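Local coordinates for protein amine Dehydrogenase (Pseudomonas putida, PDB 1JMX) that probably forms the beta-propeller subunit of a quinohemoprotein amine dehydrogenase, a complex that oxidises primary amines and passes the electrons to heme c, at residues V16-Y19 and P20-H24; L60-H63 and Y64-Y68; K279-K283 and Q284-I288. All blocks are in the same frame, centred on the assembly; numbering follows the deposited sequence.

Overall arrangement
The three contacts are tight beta hairpins that follow one another along the chain, each closing its own loop; none nests within or crosses another. From the N terminus, interaction 1 turns strand 12-18 back into strand 22-27, in a sheet that the C-terminal strand 345-348 completes. Interaction 2 joins strands 56-61 and 66-71, the middle pair of the next four-stranded sheet. The first two have centres about 13 Å apart and touch through N21 and N61. Interaction 3 links strand 276-281 to 286-292, an edge strand of a later sheet within this chain; its centre lies about 38 Å from that of interaction 2, on the opposite side of the chain's centre.

Interaction 1. Residues V16-Y19 and P20-H24; sequences VTNY and PNNLH
V16 and H24, and after them N18 and N22, are the two hydrogen-bonded pairs of an antiparallel hairpin whose turn runs through Y19, P20 and N21. Main-chain bonds carry the pairing. H24 N reaches V16 O at 2.9 Å in an almost straight bond, and V16 N returns a longer one to H24 O (3.3 Å). Next to the turn, N18 N binds N22 O at 3.0 Å and N22 N binds N18 O at 3.2 Å. T17 CA also lies 3.2 Å from N22 O, a CA-H...O contact.

Side-chain packing is lighter. On the face of V16, N18, N22 and H24, V16 CG2 sits 4.1 Å from H24 CB. On the other face T17 CG2 meets L23 CG at 4.3 Å. With OG1 between its backbone N and carbonyl carbon (chi1 60°), T17 binds G46 O and T342.

Beyond the hairpin, N21 OD1 accepts a hydrogen bond from N61 ND2, and Y19 OH bonds to an acidic side chain of another protein chain. Backbone pairing thus shapes the hairpin, while its side chains join it to strand 56-61, to nearby loops and to a partner subunit.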
loop_
_atom_site.group_PDB
_atom_site.type_symbol
_atom_site.label_atom_id
_atom_site.label_comp_id
_atom_site.label_asym_id
_atom_site.label_seq_id
_atom_site.Cartn_x
_atom_site.Cartn_y
_atom_site.Cartn_z
ATOM N N VAL B 16 -19.932 5.144 -22.924
ATOM C CA VAL B 16 -18.825 4.738 -22.072
ATOM C C VAL B 16 -17.820 5.876 -22.063
ATOM O O VAL B 16 -17.612 6.539 -23.075
ATOM C CB VAL B 16 -18.098 3.443 -22.580
ATOM C CG1 VAL B 16 -18.983 2.227 -22.426
ATOM C CG2 VAL B 16 -17.656 3.595 -24.028
ATOM N N THR B 17 -17.245 6.150 -20.905
ATOM C CA THR B 17 -16.242 7.193 -20.834
ATOM C C THR B 17 -14.859 6.528 -20.837
ATOM O O THR B 17 -14.657 5.455 -20.276
ATOM C CB THR B 17 -16.487 8.178 -19.663
ATOM O OG1 THR B 17 -16.464 7.478 -18.415
ATOM C CG2 THR B 17 -17.848 8.859 -19.837
ATOM N N ASN B 18 -13.937 7.198 -21.506
ATOM C CA ASN B 18 -12.582 6.742 -21.756
ATOM C C ASN B 18 -11.634 7.718 -21.084
ATOM O O ASN B 18 -11.935 8.909 -21.028
ATOM C CB ASN B 18 -12.426 6.780 -23.269
ATOM C CG ASN B 18 -11.138 6.263 -23.729
ATOM O OD1 ASN B 18 -10.956 5.061 -23.870
ATOM N ND2 ASN B 18 -10.220 7.172 -24.020
ATOM N N TYR B 19 -10.418 7.269 -20.775
ATOM C CA TYR B 19 -9.491 8.122 -20.042
ATOM C C TYR B 19 -9.114 9.544 -20.365
ATOM O O TYR B 19 -9.350 10.413 -19.492
ATOM C CB TYR B 19 -8.237 7.420 -19.541
ATOM C CG TYR B 19 -7.995 7.858 -18.115
ATOM C CD1 TYR B 19 -8.373 7.048 -17.056
ATOM C CD2 TYR B 19 -7.496 9.138 -17.825
ATOM C CE1 TYR B 19 -8.274 7.488 -15.753
ATOM C CE2 TYR B 19 -7.398 9.591 -16.525
ATOM C CZ TYR B 19 -7.789 8.757 -15.494
ATOM O OH TYR B 19 -7.696 9.183 -14.196
ATOM N N PRO B 20 -8.497 9.825 -21.548
ATOM C CA PRO B 20 -8.126 11.227 -21.834
ATOM C C PRO B 20 -9.232 12.115 -21.239
ATOM O O PRO B 20 -9.055 12.686 -20.158
ATOM C CB PRO B 20 -8.058 11.250 -23.362
ATOM C CG PRO B 20 -7.611 9.882 -23.690
ATOM C CD PRO B 20 -8.434 9.007 -22.768
ATOM N N ASN B 21 -10.426 11.987 -21.809
ATOM C CA ASN B 21 -11.637 12.656 -21.346
ATOM C C ASN B 21 -12.688 12.558 -22.431
ATOM O O ASN B 21 -13.281 13.551 -22.817
ATOM C CB ASN B 21 -11.398 14.114 -20.948
ATOM C CG ASN B 21 -12.346 14.570 -19.861
ATOM O OD1 ASN B 21 -13.007 13.750 -19.228
ATOM N ND2 ASN B 21 -12.409 15.871 -19.627
ATOM N N ASN B 22 -12.911 11.343 -22.920
ATOM C CA ASN B 22 -13.880 11.115 -23.986
ATOM C C ASN B 22 -15.141 10.429 -23.496
ATOM O O ASN B 22 -15.140 9.711 -22.496
ATOM C CB ASN B 22 -13.315 10.202 -25.089
ATOM C CG ASN B 22 -11.899 10.535 -25.488
ATOM O OD1 ASN B 22 -11.530 11.703 -25.629
ATOM N ND2 ASN B 22 -11.092 9.491 -25.703
ATOM N N LEU B 23 -16.204 10.632 -24.257
ATOM C CA LEU B 23 -17.482 9.992 -24.016
ATOM C C LEU B 23 -17.747 9.453 -25.406
ATOM O O LEU B 23 -17.787 10.208 -26.373
ATOM C CB LEU B 23 -18.563 10.995 -23.608
ATOM C CG LEU B 23 -19.954 10.424 -23.298
ATOM C CD1 LEU B 23 -20.730 11.405 -22.440
ATOM C CD2 LEU B 23 -20.732 10.116 -24.581
ATOM N N HIS B 24 -17.835 8.138 -25.519
ATOM C CA HIS B 24 -18.072 7.506 -26.802
ATOM C C HIS B 24 -19.462 6.937 -26.889
ATOM O O HIS B 24 -20.011 6.458 -25.901
ATOM C CB HIS B 24 -17.066 6.383 -27.024
ATOM C CG HIS B 24 -15.645 6.829 -26.940
ATOM N ND1 HIS B 24 -14.831 6.522 -25.874
ATOM C CD2 HIS B 24 -14.896 7.576 -27.783
ATOM C CE1 HIS B 24 -13.641 7.061 -26.065
ATOM N NE2 HIS B 24 -13.655 7.707 -27.215
#

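Interaction 2. Residues L60-H63 and Y64-Y68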
loop_
_atom_site.group_PDB
_atom_site.type_symbol
_atom_site.label_atom_id
_atom_site.label_comp_id
_atom_site.label_asym_id
_atom_site.label_seq_id
_atom_site.Cartn_x
_atom_site.Cartn_y
_atom_site.Cartn_z
ATOM N N LEU B 60 -20.246 12.622 -13.771
ATOM C CA LEU B 60 -19.511 13.054 -12.582
ATOM C C LEU B 60 -18.071 12.988 -13.071
ATOM O O LEU B 60 -17.568 11.909 -13.379
ATOM C CB LEU B 60 -19.694 12.061 -11.432
ATOM C CG LEU B 60 -19.633 12.528 -9.972
ATOM C CD1 LEU B 60 -19.049 11.404 -9.131
ATOM C CD2 LEU B 60 -18.830 13.799 -9.795
ATOM N N ASN B 61 -17.433 14.144 -13.184
ATOM C CA ASN B 61 -16.072 14.214 -13.682
ATOM C C ASN B 61 -15.233 15.218 -12.904
ATOM O O ASN B 61 -15.601 15.634 -11.806
ATOM C CB ASN B 61 -16.103 14.607 -15.160
ATOM C CG ASN B 61 -15.248 13.705 -16.028
ATOM O OD1 ASN B 61 -14.727 12.683 -15.575
ATOM N ND2 ASN B 61 -15.104 14.080 -17.285
ATOM N N ASN B 62 -14.090 15.572 -13.482
ATOM C CA ASN B 62 -13.158 16.535 -12.900
ATOM C C ASN B 62 -12.748 16.186 -11.476
ATOM O O ASN B 62 -12.820 17.016 -10.564
ATOM C CB ASN B 62 -13.743 17.944 -12.955
ATOM C CG ASN B 62 -12.679 19.008 -13.050
ATOM O OD1 ASN B 62 -11.667 18.827 -13.722
ATOM N ND2 ASN B 62 -12.897 20.124 -12.378
ATOM N N HIS B 63 -12.339 14.934 -11.298
ATOM C CA HIS B 63 -11.893 14.418 -10.011
ATOM C C HIS B 63 -12.950 14.441 -8.914
ATOM O O HIS B 63 -12.705 14.927 -7.807
ATOM C CB HIS B 63 -10.614 15.137 -9.568
ATOM C CG HIS B 63 -9.527 15.106 -10.595
ATOM N ND1 HIS B 63 -8.824 13.961 -10.899
ATOM C CD2 HIS B 63 -9.059 16.063 -11.428
ATOM C CE1 HIS B 63 -7.974 14.211 -11.877
ATOM N NE2 HIS B 63 -8.097 15.480 -12.216
ATOM N N TYR B 64 -14.127 13.906 -9.243
ATOM C CA TYR B 64 -15.255 13.799 -8.312
ATOM C C TYR B 64 -15.732 15.134 -7.736
ATOM O O TYR B 64 -16.299 15.171 -6.646
ATOM C CB TYR B 64 -14.889 12.853 -7.155
ATOM C CG TYR B 64 -14.384 11.485 -7.584
ATOM C CD1 TYR B 64 -13.120 11.329 -8.157
ATOM C CD2 TYR B 64 -15.177 10.349 -7.422
ATOM C CE1 TYR B 64 -12.662 10.086 -8.561
ATOM C CE2 TYR B 64 -14.726 9.097 -7.823
ATOM C CZ TYR B 64 -13.469 8.971 -8.393
ATOM O OH TYR B 64 -13.033 7.735 -8.814
ATOM N N GLY B 65 -15.532 16.222 -8.474
ATOM C CA GLY B 65 -15.936 17.520 -7.970
ATOM C C GLY B 65 -16.904 18.336 -8.805
ATOM O O GLY B 65 -17.223 19.462 -8.428
ATOM N N ASP B 66 -17.373 17.781 -9.923
ATOM C CA ASP B 66 -18.295 18.480 -10.821
ATOM C C ASP B 66 -19.222 17.516 -11.555
ATOM O O ASP B 66 -18.913 16.339 -11.697
ATOM C CB ASP B 66 -17.518 19.254 -11.894
ATOM C CG ASP B 66 -16.625 20.325 -11.323
ATOM O OD1 ASP B 66 -17.063 21.488 -11.270
ATOM O OD2 ASP B 66 -15.482 20.012 -10.944
ATOM N N ILE B 67 -20.337 18.039 -12.055
ATOM C CA ILE B 67 -21.306 17.260 -12.821
ATOM C C ILE B 67 -21.576 18.020 -14.127
ATOM O O ILE B 67 -21.855 19.210 -14.101
ATOM C CB ILE B 67 -22.614 17.051 -12.034
ATOM C CG1 ILE B 67 -22.318 16.310 -10.731
ATOM C CG2 ILE B 67 -23.598 16.248 -12.854
ATOM C CD1 ILE B 67 -23.504 16.182 -9.827
ATOM N N TYR B 68 -21.417 17.346 -15.264
ATOM C CA TYR B 68 -21.626 17.954 -16.580
ATOM C C TYR B 68 -22.752 17.279 -17.353
ATOM O O TYR B 68 -23.003 16.088 -17.210
ATOM C CB TYR B 68 -20.352 17.872 -17.424
ATOM C CG TYR B 68 -19.105 18.349 -16.722
ATOM C CD1 TYR B 68 -18.446 17.534 -15.801
ATOM C CD2 TYR B 68 -18.590 19.619 -16.961
ATOM C CE1 TYR B 68 -17.309 17.972 -15.132
ATOM C CE2 TYR B 68 -17.451 20.066 -16.296
ATOM C CZ TYR B 68 -16.817 19.237 -15.382
ATOM O OH TYR B 68 -15.703 19.671 -14.708
#
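N61 O is gripped by two successive amides, G65 N and D66 N, both at 3.4 Å and both weak. The firmer bond of the pair runs the other way, from N61 N to D66 O at 3.0 Å. The chain reaches this point through N62, H63 and Y64, three residues in a row with left-handed backbone angles.

A side-chain bond spans the turn beside it: N62 ND2 donates to D66 OD2 at 3.0 Å, nearly straight. The acceptor lies in the plane of the amide, whereas the donor stands about 50° out of the carboxylate plane. N62 CG, anti to its backbone N (chi1 -151°), runs alongside the D66 side chain and points the same way. Outside partners fix both groups further, K42 N on N62 OD1 and N82 on D66 OD1.

Y68 packs beside N61 and N62. Its CE1 meets N61 CB at 3.6 Å, and N62 CB lies at the ring edge, near its plane, 3.1 Å from Y68 OH; the hydroxyl itself bonds to D41 and the ring stacks on H80. On the face of L60 and I67, L60 CD2 lies 3.2 Å from D66 O and 3.9 Å from Y64 CA.

Two residues, G65 and D66, facing the single residue N61 define a classic beta bulge, here at the tight end of a hairpin formed by the central strands of a four-stranded propeller blade.

Interaction 3. Residues K279-K283 and Q284-I288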
loop_
_atom_site.group_PDB
_atom_site.type_symbol
_atom_site.label_atom_id
_atom_site.label_comp_id
_atom_site.label_asym_id
_atom_site.label_seq_id
_atom_site.Cartn_x
_atom_site.Cartn_y
_atom_site.Cartn_z
ATOM N N LYS B 279 -21.847 -17.244 -14.656
ATOM C CA LYS B 279 -23.272 -17.314 -14.948
ATOM C C LYS B 279 -23.898 -18.163 -13.852
ATOM O O LYS B 279 -23.523 -19.317 -13.684
ATOM C CB LYS B 279 -23.454 -17.985 -16.314
ATOM C CG LYS B 279 -24.850 -17.996 -16.856
ATOM C CD LYS B 279 -24.822 -18.467 -18.301
ATOM C CE LYS B 279 -26.233 -18.620 -18.850
ATOM N NZ LYS B 279 -26.245 -18.957 -20.300
ATOM N N TYR B 280 -24.808 -17.579 -13.078
ATOM C CA TYR B 280 -25.449 -18.302 -11.988
ATOM C C TYR B 280 -26.943 -18.494 -12.128
ATOM O O TYR B 280 -27.641 -17.672 -12.724
ATOM C CB TYR B 280 -25.204 -17.602 -10.654
ATOM C CG TYR B 280 -23.810 -17.757 -10.145
ATOM C CD1 TYR B 280 -22.791 -16.924 -10.595
ATOM C CD2 TYR B 280 -23.497 -18.753 -9.234
ATOM C CE1 TYR B 280 -21.488 -17.085 -10.154
ATOM C CE2 TYR B 280 -22.198 -18.924 -8.786
ATOM C CZ TYR B 280 -21.196 -18.088 -9.251
ATOM O OH TYR B 280 -19.908 -18.275 -8.833
ATOM N N ASP B 281 -27.429 -19.552 -11.490
ATOM C CA ASP B 281 -28.842 -19.877 -11.465
ATOM C C ASP B 281 -29.283 -19.373 -10.094
ATOM O O ASP B 281 -28.848 -19.904 -9.079
ATOM C CB ASP B 281 -29.019 -21.393 -11.548
ATOM C CG ASP B 281 -30.456 -21.802 -11.736
ATOM O OD1 ASP B 281 -31.310 -21.415 -10.909
ATOM O OD2 ASP B 281 -30.728 -22.518 -12.720
ATOM N N LEU B 282 -30.090 -18.313 -10.066
ATOM C CA LEU B 282 -30.562 -17.733 -8.802
ATOM C C LEU B 282 -31.365 -18.713 -7.954
ATOM O O LEU B 282 -31.152 -18.827 -6.746
ATOM C CB LEU B 282 -31.443 -16.500 -9.046
ATOM C CG LEU B 282 -30.898 -15.082 -9.220
ATOM C CD1 LEU B 282 -30.050 -14.671 -8.031
ATOM C CD2 LEU B 282 -30.121 -15.004 -10.495
ATOM N N LYS B 283 -32.343 -19.356 -8.584
ATOM C CA LYS B 283 -33.213 -20.315 -7.906
ATOM C C LYS B 283 -32.379 -21.420 -7.246
ATOM O O LYS B 283 -32.431 -21.614 -6.021
ATOM C CB LYS B 283 -34.213 -20.914 -8.918
ATOM C CG LYS B 283 -35.246 -21.878 -8.317
ATOM C CD LYS B 283 -36.159 -22.506 -9.396
ATOM C CE LYS B 283 -35.627 -23.840 -9.961
ATOM N NZ LYS B 283 -35.759 -24.997 -9.001
ATOM N N GLN B 284 -31.550 -22.075 -8.057
ATOM C CA GLN B 284 -30.703 -23.169 -7.589
ATOM C C GLN B 284 -29.455 -22.758 -6.824
ATOM O O GLN B 284 -28.799 -23.613 -6.231
ATOM C CB GLN B 284 -30.309 -24.075 -8.756
ATOM C CG GLN B 284 -31.500 -24.727 -9.455
ATOM C CD GLN B 284 -31.098 -25.915 -10.319
ATOM O OE1 GLN B 284 -31.228 -27.076 -9.899
ATOM N NE2 GLN B 284 -30.601 -25.636 -11.525
ATOM N N ARG B 285 -29.137 -21.462 -6.818
ATOM C CA ARG B 285 -27.944 -20.949 -6.131
ATOM C C ARG B 285 -26.725 -21.715 -6.640
ATOM O O ARG B 285 -25.783 -21.992 -5.890
ATOM C CB ARG B 285 -28.067 -21.154 -4.629
ATOM C CG ARG B 285 -29.123 -20.319 -3.921
ATOM C CD ARG B 285 -28.860 -20.454 -2.437
ATOM N NE ARG B 285 -29.778 -19.714 -1.581
ATOM C CZ ARG B 285 -29.475 -19.334 -0.338
ATOM N NH1 ARG B 285 -28.277 -19.618 0.181
ATOM N NH2 ARG B 285 -30.377 -18.701 0.407
ATOM N N LYS B 286 -26.751 -22.016 -7.936
ATOM C CA LYS B 286 -25.719 -22.800 -8.590
ATOM C C LYS B 286 -25.050 -22.105 -9.769
ATOM O O LYS B 286 -25.706 -21.453 -10.584
ATOM C CB LYS B 286 -26.367 -24.104 -9.085
ATOM C CG LYS B 286 -25.452 -25.046 -9.851
ATOM C CD LYS B 286 -26.250 -25.958 -10.795
ATOM C CE LYS B 286 -26.437 -25.324 -12.190
ATOM N NZ LYS B 286 -27.119 -23.979 -12.162
ATOM N N LEU B 287 -23.737 -22.279 -9.869
ATOM C CA LEU B 287 -22.981 -21.727 -10.978
ATOM C C LEU B 287 -23.296 -22.629 -12.166
ATOM O O LEU B 287 -23.177 -23.852 -12.056
ATOM C CB LEU B 287 -21.484 -21.799 -10.679
ATOM C CG LEU B 287 -20.517 -21.520 -11.835
ATOM C CD1 LEU B 287 -20.498 -20.037 -12.165
ATOM C CD2 LEU B 287 -19.111 -21.989 -11.454
ATOM N N ILE B 288 -23.768 -22.054 -13.267
ATOM C CA ILE B 288 -24.057 -22.865 -14.442
ATOM C C ILE B 288 -22.850 -22.865 -15.387
ATOM O O ILE B 288 -22.516 -23.901 -15.959
ATOM C CB ILE B 288 -25.399 -22.462 -15.173
ATOM C CG1 ILE B 288 -25.131 -21.761 -16.499
ATOM C CG2 ILE B 288 -26.299 -21.616 -14.283
ATOM C CD1 ILE B 288 -25.199 -22.697 -17.703
#
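D281 and Q284 make the polar contact at the turn of this hairpin. Q284 N donates to D281 OD1 at 2.9 Å in a nearly straight bond, arriving 45° out of the carboxylate plane, and the same oxygen also takes a bond from N268 ND2. OD2 turns to the side chains: Q284 NE2 offers it a weak bond at 3.3 Å, and K286 NZ forms a long salt bridge to it at 3.9 Å. D281 CG stands anti to the backbone N (chi1 -171°), which swings the carboxylate over the turn, while K286 bends at its third and fourth torsions to bring its ammonium group back beside D281.

Backbone bonds set the register. D281 N binds K286 O at 2.7 Å, and K286 N answers to D281 O. One step outward, I288 N binds K279 O at 2.8 Å. R285, with left-handed backbone angles, and K286 both face D281, a G1 beta bulge; a weak bond from R285 N to L282 O spans the turn.

Apolar contacts lie on both faces of the strands. L287 CD1 sits over one face of the Y280 ring, 3.8 Å from its centroid and 21° off the normal, a CH-pi contact. L287 CB meets Y280 CE2 at 3.5 Å. Y280 OH bonds to Y257, and its ring meets F250 edge-to-face. The far side of the pairing has K279, extended, laying its CD against I288 CG1 at 3.8 Å before NZ binds P323 O.

With two N-H groups of Q284 and a lysine converging from within the hairpin and N268 from just ahead of strand 269-274, the D281 carboxylate would probably favour its charged form.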